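KLLA0B12012p (Kluyveromyces lactis, PDB 6Y3P) is Pby1, a direct partner of the mRNA decapping enzyme Dcp2, whose C-terminal ATP-grasp domain, described here, probably binds ATP and a metal ion. Local coordinates at residues 58-63 with 73-78; 79-84 with 344-349; 232-237 with 360-365; 326-331 with 350-355. One frame throughout, in Å; residues are numbered along the deposited sequence.

Contact 1: 58-63 with 73-78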
# COMPACT_ATOMS: atom_id res chain seq x y z
N LEU A 58 7.18 -15.82 11.70
CA LEU A 58 7.93 -14.95 12.62
C LEU A 58 7.43 -15.04 14.07
O LEU A 58 6.28 -15.43 14.30
CB LEU A 58 7.95 -13.50 12.12
CG LEU A 58 8.45 -13.27 10.70
CD1 LEU A 58 8.26 -11.83 10.30
CD2 LEU A 58 9.91 -13.67 10.53
N ASP A 59 8.32 -14.74 15.03
CA ASP A 59 8.00 -14.79 16.45
C ASP A 59 7.92 -13.39 17.02
O ASP A 59 8.93 -12.80 17.40
CB ASP A 59 9.01 -15.66 17.22
CG ASP A 59 8.57 -16.06 18.62
OD1 ASP A 59 7.49 -15.57 19.08
OD2 ASP A 59 9.26 -16.87 19.26
N MET A 60 6.68 -12.88 17.12
CA MET A 60 6.39 -11.53 17.58
C MET A 60 6.71 -11.32 19.07
O MET A 60 7.09 -10.21 19.44
CB MET A 60 4.95 -11.10 17.23
CG MET A 60 4.65 -11.08 15.73
SD MET A 60 5.65 -9.88 14.81
CE MET A 60 6.12 -10.83 13.44
N ASP A 61 6.63 -12.38 19.88
CA ASP A 61 6.98 -12.31 21.31
C ASP A 61 8.49 -12.16 21.51
O ASP A 61 8.92 -11.42 22.39
CB ASP A 61 6.40 -13.50 22.10
CG ASP A 61 4.88 -13.55 22.11
OD1 ASP A 61 4.31 -14.41 21.41
OD2 ASP A 61 4.26 -12.71 22.80
N GLN A 62 9.30 -12.86 20.69
CA GLN A 62 10.77 -12.81 20.72
C GLN A 62 11.32 -11.51 20.09
O GLN A 62 12.48 -11.17 20.29
CB GLN A 62 11.37 -14.05 20.05
CG GLN A 62 11.60 -15.18 21.01
CD GLN A 62 13.06 -15.40 21.27
OE1 GLN A 62 13.72 -14.62 21.95
NE2 GLN A 62 13.58 -16.51 20.77
N LEU A 63 10.48 -10.81 19.31
CA LEU A 63 10.84 -9.56 18.65
C LEU A 63 10.68 -8.40 19.63
O LEU A 63 11.47 -7.46 19.60
CB LEU A 63 9.95 -9.37 17.39
CG LEU A 63 10.14 -8.11 16.53
CD1 LEU A 63 11.51 -8.09 15.84
CD2 LEU A 63 9.05 -8.04 15.49
N SER A 73 9.32 -7.90 9.80
CA SER A 73 7.99 -7.38 10.09
C SER A 73 8.00 -6.54 11.35
O SER A 73 8.79 -6.80 12.27
CB SER A 73 6.97 -8.51 10.29
OG SER A 73 5.65 -7.99 10.28
N TYR A 74 7.05 -5.57 11.40
CA TYR A 74 6.80 -4.76 12.58
C TYR A 74 5.62 -5.39 13.31
O TYR A 74 4.95 -6.26 12.75
CB TYR A 74 6.52 -3.29 12.23
CG TYR A 74 7.76 -2.53 11.83
CD1 TYR A 74 8.20 -2.52 10.51
CD2 TYR A 74 8.47 -1.76 12.75
CE1 TYR A 74 9.34 -1.82 10.13
CE2 TYR A 74 9.60 -1.04 12.38
CZ TYR A 74 10.03 -1.07 11.06
OH TYR A 74 11.14 -0.36 10.68
N ILE A 75 5.40 -5.00 14.58
CA ILE A 75 4.34 -5.56 15.41
C ILE A 75 3.03 -4.78 15.25
O ILE A 75 2.00 -5.38 14.97
CB ILE A 75 4.82 -5.69 16.87
CG1 ILE A 75 5.86 -6.83 16.98
CG2 ILE A 75 3.64 -5.96 17.82
CD1 ILE A 75 6.55 -6.97 18.31
N TYR A 76 3.08 -3.44 15.43
CA TYR A 76 1.91 -2.56 15.37
C TYR A 76 1.88 -1.81 14.05
O TYR A 76 2.53 -0.78 13.91
CB TYR A 76 1.89 -1.58 16.56
CG TYR A 76 1.80 -2.24 17.92
CD1 TYR A 76 0.61 -2.81 18.36
CD2 TYR A 76 2.91 -2.34 18.74
CE1 TYR A 76 0.52 -3.46 19.59
CE2 TYR A 76 2.84 -2.96 19.98
CZ TYR A 76 1.64 -3.51 20.41
OH TYR A 76 1.55 -4.12 21.64
N ARG A 77 1.14 -2.33 13.08
CA ARG A 77 1.09 -1.66 11.80
C ARG A 77 -0.35 -1.56 11.22
O ARG A 77 -0.52 -1.13 10.08
CB ARG A 77 2.10 -2.30 10.83
CG ARG A 77 1.75 -3.65 10.28
CD ARG A 77 2.51 -4.80 10.91
NE ARG A 77 1.73 -6.02 10.70
CZ ARG A 77 1.94 -6.90 9.73
NH1 ARG A 77 1.14 -7.95 9.58
NH2 ARG A 77 2.97 -6.75 8.90
N LYS A 78 -1.36 -1.89 12.03
CA LYS A 78 -2.80 -1.86 11.70
C LYS A 78 -3.27 -0.48 11.23
O LYS A 78 -4.11 -0.40 10.34
CB LYS A 78 -3.62 -2.35 12.92
CG LYS A 78 -5.06 -1.87 13.01
CD LYS A 78 -5.87 -2.76 13.91
CE LYS A 78 -7.28 -2.28 14.01
NZ LYS A 78 -8.16 -3.26 14.70
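I75 turns its two branches to different tasks: methyl CG2 sits over one face of the Y76 ring, 3.7 Å above the plane and toward the rim, while CG1 and CD1 reach across to M60 and L63. The M60 and I75 side chains run antiparallel alongside each other, with M60 SD 3.7 Å from I75 CG1. The methionine chain is bent at chi2 (-63°) and again at chi3, which carries CE round toward S73 CB. L63 comes in with CD2 against two neighbours, 3.5 Å from S73 O and 3.7 Å from I75 CG1. Strand 48-52, helix 60-65 and strand 69-71 form a beta-alpha-beta crossover in a parallel sheet, and this contact lays the start of that helix against the loop leaving its second strand. D59 caps the helix weakly through D61 N. Before the helix, L58 CD1 packs 3.6 Å from S73 CB, and the tip of I75 ends 3.5 Å from the backbone (CD1 to M60 O). No hydrogen bond joins the two segments. The loop is held in shape from within, S73 OG donating in the carbonyl plane to a lone pair of Y74 O at 3.1 Å.

Contact 2: 79-84 with 344-349; sequences AIIRKH and LEVNAF
A classic beta bulge, in which L344 and E345 both face D332, marks the part of strand 341-347 against which I80, I81 and K83 pack. The strand carries the Glu-x-Asn pattern that supplies metal ligands in other ATP-grasp enzymes; here V346, and A348 beyond it, meet the end of helix 78-81. V346 CG1 touches both isoleucines, 3.8 Å from I80 CD1 and 4.1 Å from I81 CG2, and the I80 and V346 side chains run obliquely to one another. I81 CG2 also reaches A348 CB at 3.6 Å. Between the same two backbones, one water donates to I80 O (2.8 Å) and accepts from V346 N, and I81 CA makes a C-H...O contact with V346 O. K83 starts with CG opposite its backbone N (chi1 -171°), then bends at chi2 and chi4, so that NZ meets L344 O at 2.8 Å, on a lone pair. Q198 OE1 and L107 O take further bonds from NZ. A methionine here would probably leave these three oxygens without their common donor. Gripped by neutral acceptors alone among these bonds, the lysine ammonium ties helix 83-95 to strand 341-347 through its hydrogens rather than through a salt bridge.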
# COMPACT_ATOMS: atom_id res chain seq x y z
N ALA A 79 -2.69 0.59 11.81
CA ALA A 79 -2.95 1.99 11.50
C ALA A 79 -2.61 2.35 10.03
O ALA A 79 -3.06 3.39 9.56
CB ALA A 79 -2.18 2.89 12.46
N ILE A 80 -1.82 1.51 9.31
CA ILE A 80 -1.50 1.78 7.91
C ILE A 80 -1.91 0.62 6.99
O ILE A 80 -2.35 0.89 5.88
CB ILE A 80 -0.02 2.27 7.63
CG1 ILE A 80 1.02 1.13 7.66
CG2 ILE A 80 0.37 3.41 8.58
CD1 ILE A 80 2.33 1.45 6.99
N ILE A 81 -1.82 -0.64 7.43
CA ILE A 81 -2.19 -1.78 6.55
C ILE A 81 -3.71 -2.03 6.52
O ILE A 81 -4.18 -2.75 5.64
CB ILE A 81 -1.37 -3.08 6.79
CG1 ILE A 81 -1.50 -3.60 8.25
CG2 ILE A 81 0.08 -2.87 6.37
CD1 ILE A 81 -1.18 -5.10 8.46
N ARG A 82 -4.48 -1.40 7.42
CA ARG A 82 -5.94 -1.54 7.39
C ARG A 82 -6.52 -0.26 6.82
O ARG A 82 -6.38 0.80 7.43
CB ARG A 82 -6.52 -1.86 8.78
CG ARG A 82 -6.16 -3.26 9.30
CD ARG A 82 -7.14 -4.33 8.86
NE ARG A 82 -8.50 -4.11 9.37
CZ ARG A 82 -8.93 -4.48 10.58
NH1 ARG A 82 -8.11 -5.10 11.42
NH2 ARG A 82 -10.18 -4.23 10.95
N LYS A 83 -7.16 -0.35 5.64
CA LYS A 83 -7.74 0.79 4.90
C LYS A 83 -8.77 1.59 5.72
O LYS A 83 -8.87 2.80 5.51
CB LYS A 83 -8.28 0.35 3.51
CG LYS A 83 -8.73 1.47 2.53
CD LYS A 83 -7.86 2.76 2.52
CE LYS A 83 -8.56 3.99 1.97
NZ LYS A 83 -8.63 3.99 0.47
N HIS A 84 -9.48 0.98 6.70
CA HIS A 84 -10.41 1.76 7.52
C HIS A 84 -9.58 2.65 8.46
O HIS A 84 -9.79 3.87 8.53
CB HIS A 84 -11.41 0.86 8.28
CG HIS A 84 -12.22 1.58 9.32
ND1 HIS A 84 -11.79 1.68 10.64
CD2 HIS A 84 -13.41 2.22 9.21
CE1 HIS A 84 -12.73 2.37 11.28
NE2 HIS A 84 -13.72 2.72 10.46
N LEU A 344 -4.22 4.65 -2.38
CA LEU A 344 -5.39 3.84 -2.21
C LEU A 344 -5.24 2.95 -0.97
O LEU A 344 -6.14 2.92 -0.14
CB LEU A 344 -5.65 3.01 -3.49
CG LEU A 344 -6.77 1.97 -3.43
CD1 LEU A 344 -8.17 2.64 -3.38
CD2 LEU A 344 -6.65 1.01 -4.60
N GLU A 345 -4.12 2.22 -0.86
CA GLU A 345 -3.88 1.28 0.25
C GLU A 345 -2.42 0.92 0.41
O GLU A 345 -1.60 1.13 -0.49
CB GLU A 345 -4.71 -0.01 0.07
CG GLU A 345 -4.29 -0.83 -1.15
CD GLU A 345 -5.25 -1.90 -1.61
OE1 GLU A 345 -6.15 -2.28 -0.82
OE2 GLU A 345 -5.11 -2.38 -2.76
N VAL A 346 -2.13 0.32 1.57
CA VAL A 346 -0.82 -0.17 1.95
C VAL A 346 -1.05 -1.65 2.25
O VAL A 346 -1.92 -2.00 3.03
CB VAL A 346 -0.26 0.63 3.17
CG1 VAL A 346 1.06 0.06 3.67
CG2 VAL A 346 -0.13 2.12 2.85
N ASN A 347 -0.32 -2.52 1.55
CA ASN A 347 -0.41 -3.96 1.71
C ASN A 347 0.86 -4.52 2.33
O ASN A 347 1.97 -4.28 1.84
CB ASN A 347 -0.70 -4.67 0.38
CG ASN A 347 -2.00 -4.26 -0.26
OD1 ASN A 347 -3.09 -4.55 0.24
ND2 ASN A 347 -1.90 -3.55 -1.37
N ALA A 348 0.68 -5.22 3.44
CA ALA A 348 1.69 -5.95 4.18
C ALA A 348 1.87 -7.26 3.44
O ALA A 348 0.91 -7.77 2.84
CB ALA A 348 1.19 -6.25 5.60
N PHE A 349 3.10 -7.80 3.49
CA PHE A 349 3.50 -9.07 2.88
C PHE A 349 2.95 -9.22 1.43
O PHE A 349 2.22 -10.16 1.11
CB PHE A 349 3.14 -10.24 3.83
CG PHE A 349 4.11 -10.28 4.99
CD1 PHE A 349 3.98 -9.39 6.06
CD2 PHE A 349 5.18 -11.16 4.99
CE1 PHE A 349 4.90 -9.40 7.11
CE2 PHE A 349 6.11 -11.15 6.03
CZ PHE A 349 5.96 -10.28 7.09
O HOH W 1 -4.26 0.34 3.94

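Contact 3: 232-237 with 360-365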
# COMPACT_ATOMS: atom_id res chain seq x y z
N TYR A 232 11.53 2.51 -2.98
CA TYR A 232 12.17 1.87 -4.12
C TYR A 232 11.62 2.53 -5.40
O TYR A 232 10.42 2.44 -5.69
CB TYR A 232 11.90 0.35 -4.09
CG TYR A 232 12.69 -0.41 -5.13
CD1 TYR A 232 14.05 -0.16 -5.33
CD2 TYR A 232 12.08 -1.38 -5.92
CE1 TYR A 232 14.78 -0.84 -6.31
CE2 TYR A 232 12.80 -2.07 -6.89
CZ TYR A 232 14.15 -1.80 -7.08
OH TYR A 232 14.85 -2.50 -8.02
N ASP A 233 12.50 3.25 -6.13
CA ASP A 233 12.14 4.02 -7.33
C ASP A 233 11.85 3.21 -8.59
O ASP A 233 11.42 3.81 -9.57
CB ASP A 233 13.19 5.11 -7.63
CG ASP A 233 12.93 6.41 -6.89
OD1 ASP A 233 11.88 6.49 -6.20
OD2 ASP A 233 13.76 7.33 -7.00
N ARG A 234 12.07 1.90 -8.58
CA ARG A 234 11.74 1.05 -9.72
C ARG A 234 10.35 0.50 -9.38
O ARG A 234 10.23 -0.48 -8.64
CB ARG A 234 12.79 -0.04 -9.92
CG ARG A 234 14.20 0.52 -10.21
CD ARG A 234 15.17 -0.56 -10.70
NE ARG A 234 14.71 -1.18 -11.95
CZ ARG A 234 15.17 -2.32 -12.44
NH1 ARG A 234 16.14 -2.98 -11.82
NH2 ARG A 234 14.67 -2.80 -13.58
N MET A 235 9.32 1.23 -9.80
CA MET A 235 7.94 0.90 -9.47
C MET A 235 7.22 0.11 -10.58
O MET A 235 7.74 -0.05 -11.69
CB MET A 235 7.16 2.15 -9.05
CG MET A 235 8.00 3.20 -8.37
SD MET A 235 6.95 4.57 -7.84
CE MET A 235 8.13 5.54 -6.88
N LEU A 236 6.06 -0.44 -10.26
CA LEU A 236 5.30 -1.28 -11.18
C LEU A 236 4.01 -0.61 -11.56
O LEU A 236 3.37 0.04 -10.72
CB LEU A 236 4.96 -2.63 -10.51
CG LEU A 236 6.02 -3.74 -10.41
CD1 LEU A 236 7.22 -3.30 -9.62
CD2 LEU A 236 5.46 -4.94 -9.71
N ALA A 237 3.60 -0.82 -12.80
CA ALA A 237 2.33 -0.37 -13.32
C ALA A 237 1.58 -1.67 -13.66
O ALA A 237 2.06 -2.47 -14.46
CB ALA A 237 2.51 0.50 -14.55
N LYS A 360 12.31 -9.59 -12.95
CA LYS A 360 13.17 -10.34 -12.04
C LYS A 360 14.35 -9.48 -11.62
O LYS A 360 14.76 -9.54 -10.46
CB LYS A 360 13.66 -11.65 -12.68
CG LYS A 360 14.34 -12.62 -11.70
CD LYS A 360 15.85 -12.68 -11.87
CE LYS A 360 16.32 -13.91 -12.60
NZ LYS A 360 16.44 -15.08 -11.69
N ASN A 361 14.90 -8.69 -12.57
CA ASN A 361 16.01 -7.75 -12.38
C ASN A 361 15.57 -6.69 -11.35
O ASN A 361 16.31 -6.37 -10.42
CB ASN A 361 16.35 -7.07 -13.72
CG ASN A 361 17.55 -6.14 -13.70
OD1 ASN A 361 17.54 -5.04 -13.12
ND2 ASN A 361 18.60 -6.51 -14.42
N LEU A 362 14.33 -6.21 -11.51
CA LEU A 362 13.71 -5.23 -10.63
C LEU A 362 13.66 -5.75 -9.18
O LEU A 362 14.01 -5.00 -8.26
CB LEU A 362 12.30 -4.86 -11.15
CG LEU A 362 11.60 -3.71 -10.45
CD1 LEU A 362 10.73 -2.93 -11.41
CD2 LEU A 362 10.79 -4.20 -9.24
N ILE A 363 13.25 -7.02 -8.98
CA ILE A 363 13.11 -7.64 -7.66
C ILE A 363 14.50 -7.98 -7.07
O ILE A 363 14.68 -7.83 -5.85
CB ILE A 363 12.10 -8.84 -7.71
CG1 ILE A 363 10.65 -8.34 -7.96
CG2 ILE A 363 12.17 -9.79 -6.52
CD1 ILE A 363 10.01 -7.47 -6.83
N ASP A 364 15.49 -8.36 -7.94
CA ASP A 364 16.87 -8.66 -7.53
C ASP A 364 17.56 -7.43 -6.94
O ASP A 364 18.27 -7.53 -5.95
CB ASP A 364 17.69 -9.14 -8.73
CG ASP A 364 17.52 -10.59 -9.12
OD1 ASP A 364 16.71 -11.29 -8.47
OD2 ASP A 364 18.22 -11.04 -10.06
N GLU A 365 17.33 -6.26 -7.55
CA GLU A 365 17.92 -5.00 -7.12
C GLU A 365 17.23 -4.52 -5.85
O GLU A 365 17.86 -3.86 -5.03
CB GLU A 365 17.80 -3.96 -8.24
CG GLU A 365 18.47 -2.64 -7.91
CD GLU A 365 18.27 -1.50 -8.88
OE1 GLU A 365 18.13 -1.77 -10.10
OE2 GLU A 365 18.30 -0.34 -8.43
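R234 NH1 lies between two acceptors on helix 357-375. It gives its straighter bond to N361 OD1 (2.8 Å, 161° at the hydrogen), which lies in the guanidinium plane, and a more bent one to E365 OE1 (2.9 Å, 146°), a salt bridge that meets the carboxylate from above its plane. Both side chains cross the arginine at about a right angle. Between them the helix backbone closes up, L362 CA lying over one guanidinium face, 3.4 Å above the plane and offset toward the rim. Y232 OH donates to L362 O at 2.6 Å, on a lone pair; its ring edge receives L362 CD2, and the backbone N of R234 lies over the ring centre. That same methyl, L362 CD2, reaches L236 CD1 at 3.7 Å, while L362 CD1 packs 3.8 Å from R234 CB; the leucine is thus wedged among three residues of strand 228-239. A bend at chi3 (61°) turns the guanidinium toward the helix. Farther out, E281 of the adjoining strand 279-281 takes a salt bridge from R234 NE. A methionine in place of R234 would probably leave the carboxylates of E365 and E281 without their shared counter-charge and set the N361 amide free to turn. One cation between two carboxylates would be expected to favour their ionised forms, so charge as well as leucine packing joins helix to sheet.

Contact 4: 326-331 with 350-355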
# COMPACT_ATOMS: atom_id res chain seq x y z
N LEU A 326 12.39 -4.59 10.30
CA LEU A 326 12.38 -3.98 8.98
C LEU A 326 11.16 -4.55 8.29
O LEU A 326 10.69 -5.61 8.68
CB LEU A 326 13.67 -4.11 8.11
CG LEU A 326 14.13 -5.48 7.61
CD1 LEU A 326 13.25 -6.01 6.45
CD2 LEU A 326 15.53 -5.36 7.10
N GLU A 327 10.61 -3.85 7.32
CA GLU A 327 9.46 -4.37 6.60
C GLU A 327 9.33 -3.71 5.26
O GLU A 327 9.43 -2.49 5.18
CB GLU A 327 8.15 -4.25 7.41
CG GLU A 327 7.02 -5.07 6.79
CD GLU A 327 5.75 -5.29 7.58
OE1 GLU A 327 5.74 -5.01 8.79
OE2 GLU A 327 4.75 -5.75 6.97
N THR A 328 9.05 -4.50 4.21
CA THR A 328 8.78 -3.89 2.92
C THR A 328 7.29 -4.06 2.65
O THR A 328 6.73 -5.16 2.76
CB THR A 328 9.77 -4.23 1.79
OG1 THR A 328 9.07 -4.66 0.63
CG2 THR A 328 10.84 -5.19 2.19
N PHE A 329 6.63 -2.94 2.39
CA PHE A 329 5.21 -2.88 2.14
C PHE A 329 4.98 -2.55 0.66
O PHE A 329 5.84 -1.94 0.02
CB PHE A 329 4.57 -1.74 2.97
CG PHE A 329 4.79 -1.80 4.46
CD1 PHE A 329 5.89 -1.17 5.04
CD2 PHE A 329 3.86 -2.40 5.30
CE1 PHE A 329 6.07 -1.17 6.44
CE2 PHE A 329 4.03 -2.40 6.70
CZ PHE A 329 5.14 -1.79 7.25
N GLY A 330 3.80 -2.93 0.18
CA GLY A 330 3.32 -2.64 -1.16
C GLY A 330 2.34 -1.48 -1.14
O GLY A 330 1.21 -1.64 -0.68
N PHE A 331 2.79 -0.28 -1.59
CA PHE A 331 1.94 0.90 -1.63
C PHE A 331 1.25 0.99 -2.97
O PHE A 331 1.92 1.00 -4.01
CB PHE A 331 2.72 2.18 -1.33
CG PHE A 331 2.90 2.53 0.12
CD1 PHE A 331 3.53 1.65 1.00
CD2 PHE A 331 2.57 3.79 0.59
CE1 PHE A 331 3.77 2.01 2.31
CE2 PHE A 331 2.81 4.15 1.92
CZ PHE A 331 3.41 3.26 2.77
N PRO A 350 3.28 -8.23 0.55
CA PRO A 350 2.77 -8.27 -0.83
C PRO A 350 3.34 -9.43 -1.64
O PRO A 350 4.42 -9.93 -1.33
CB PRO A 350 3.24 -6.93 -1.41
CG PRO A 350 4.48 -6.60 -0.62
CD PRO A 350 4.16 -7.05 0.76
N ASP A 351 2.60 -9.87 -2.68
CA ASP A 351 3.10 -10.93 -3.55
C ASP A 351 4.09 -10.25 -4.49
O ASP A 351 3.74 -9.31 -5.20
CB ASP A 351 1.97 -11.65 -4.33
CG ASP A 351 2.32 -13.04 -4.89
OD1 ASP A 351 3.35 -13.63 -4.46
OD2 ASP A 351 1.54 -13.56 -5.73
N PHE A 352 5.36 -10.64 -4.37
CA PHE A 352 6.45 -10.14 -5.19
C PHE A 352 6.55 -10.95 -6.50
O PHE A 352 7.28 -10.52 -7.39
CB PHE A 352 7.78 -10.21 -4.42
CG PHE A 352 7.86 -9.35 -3.18
CD1 PHE A 352 8.16 -7.99 -3.27
CD2 PHE A 352 7.68 -9.90 -1.91
CE1 PHE A 352 8.23 -7.19 -2.12
CE2 PHE A 352 7.73 -9.10 -0.77
CZ PHE A 352 8.02 -7.76 -0.88
N LYS A 353 5.83 -12.10 -6.61
CA LYS A 353 5.89 -12.97 -7.80
C LYS A 353 5.54 -12.26 -9.14
O LYS A 353 4.46 -11.66 -9.26
CB LYS A 353 5.06 -14.25 -7.64
CG LYS A 353 5.52 -15.33 -8.61
CD LYS A 353 4.58 -16.50 -8.76
CE LYS A 353 4.52 -17.04 -10.18
NZ LYS A 353 5.85 -17.10 -10.88
N GLN A 354 6.48 -12.33 -10.11
CA GLN A 354 6.40 -11.76 -11.47
C GLN A 354 6.90 -12.76 -12.53
O GLN A 354 7.38 -13.85 -12.20
CB GLN A 354 7.23 -10.44 -11.60
CG GLN A 354 7.15 -9.39 -10.48
CD GLN A 354 5.78 -8.81 -10.20
OE1 GLN A 354 4.90 -8.75 -11.07
NE2 GLN A 354 5.58 -8.36 -8.96
N THR A 355 6.78 -12.38 -13.80
CA THR A 355 7.25 -13.18 -14.92
C THR A 355 8.11 -12.29 -15.81
O THR A 355 7.84 -11.08 -15.91
CB THR A 355 6.08 -13.95 -15.59
OG1 THR A 355 6.49 -15.30 -15.86
CG2 THR A 355 5.51 -13.27 -16.85
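With CG beside its backbone N and opposite the carbonyl carbon (chi1 -63°), F352 swings its ring back toward strand 326-335 until the far edge arrives at T328. The contact is where the chain, having completed the antiparallel hairpin of strands 326-335 and 341-347 in the six-stranded sheet, folds back across its first strand on the way to helix 357-375. T328 OG1 lies in the plane of the F352 ring, at its edge, 3.6 Å from CZ and 3.8 Å from CE1. Around the F352 ring, F367 packs edge-to-face, Y220 meets it with the ring planes at about 35°, and I363 adds a side chain from helix 357-375. P350 takes the next place along the strand, its CD 3.8 Å from T328 O. Here the strand has G330, and a beta carbon built on it would point at the proline and come only 3.1 Å from P350 CB; the bare glycine backbone therefore suits so close a crossing. The proline's ring rests by van der Waals contact on the glycine amide, P350 CG being 3.8 Å from G330 N.

How the contacts relate
Contact 4 touches all three others, contacts 1 and 2 through its strand and contact 3 through its loop. E327 joins it to contact 1, its OE2 in a salt bridge with R77 NH2 at 2.8 Å. Strand pairing joins it to contact 2, with N347 O 2.8 Å from G330 N. Contact 3 meets it where L236 CD2 packs 3.5 Å from Q354 NE2. F349 brings contact 2 to contact 1 by placing CE1 3.5 Å from S73 OG. E345 and N347 of contact 2 match a pattern that binds metal in other ATP-grasp enzymes, so contact 2 probably lies nearest that site. Contacts 1 and 3 do not touch: their nearest atoms are about 14 Å apart.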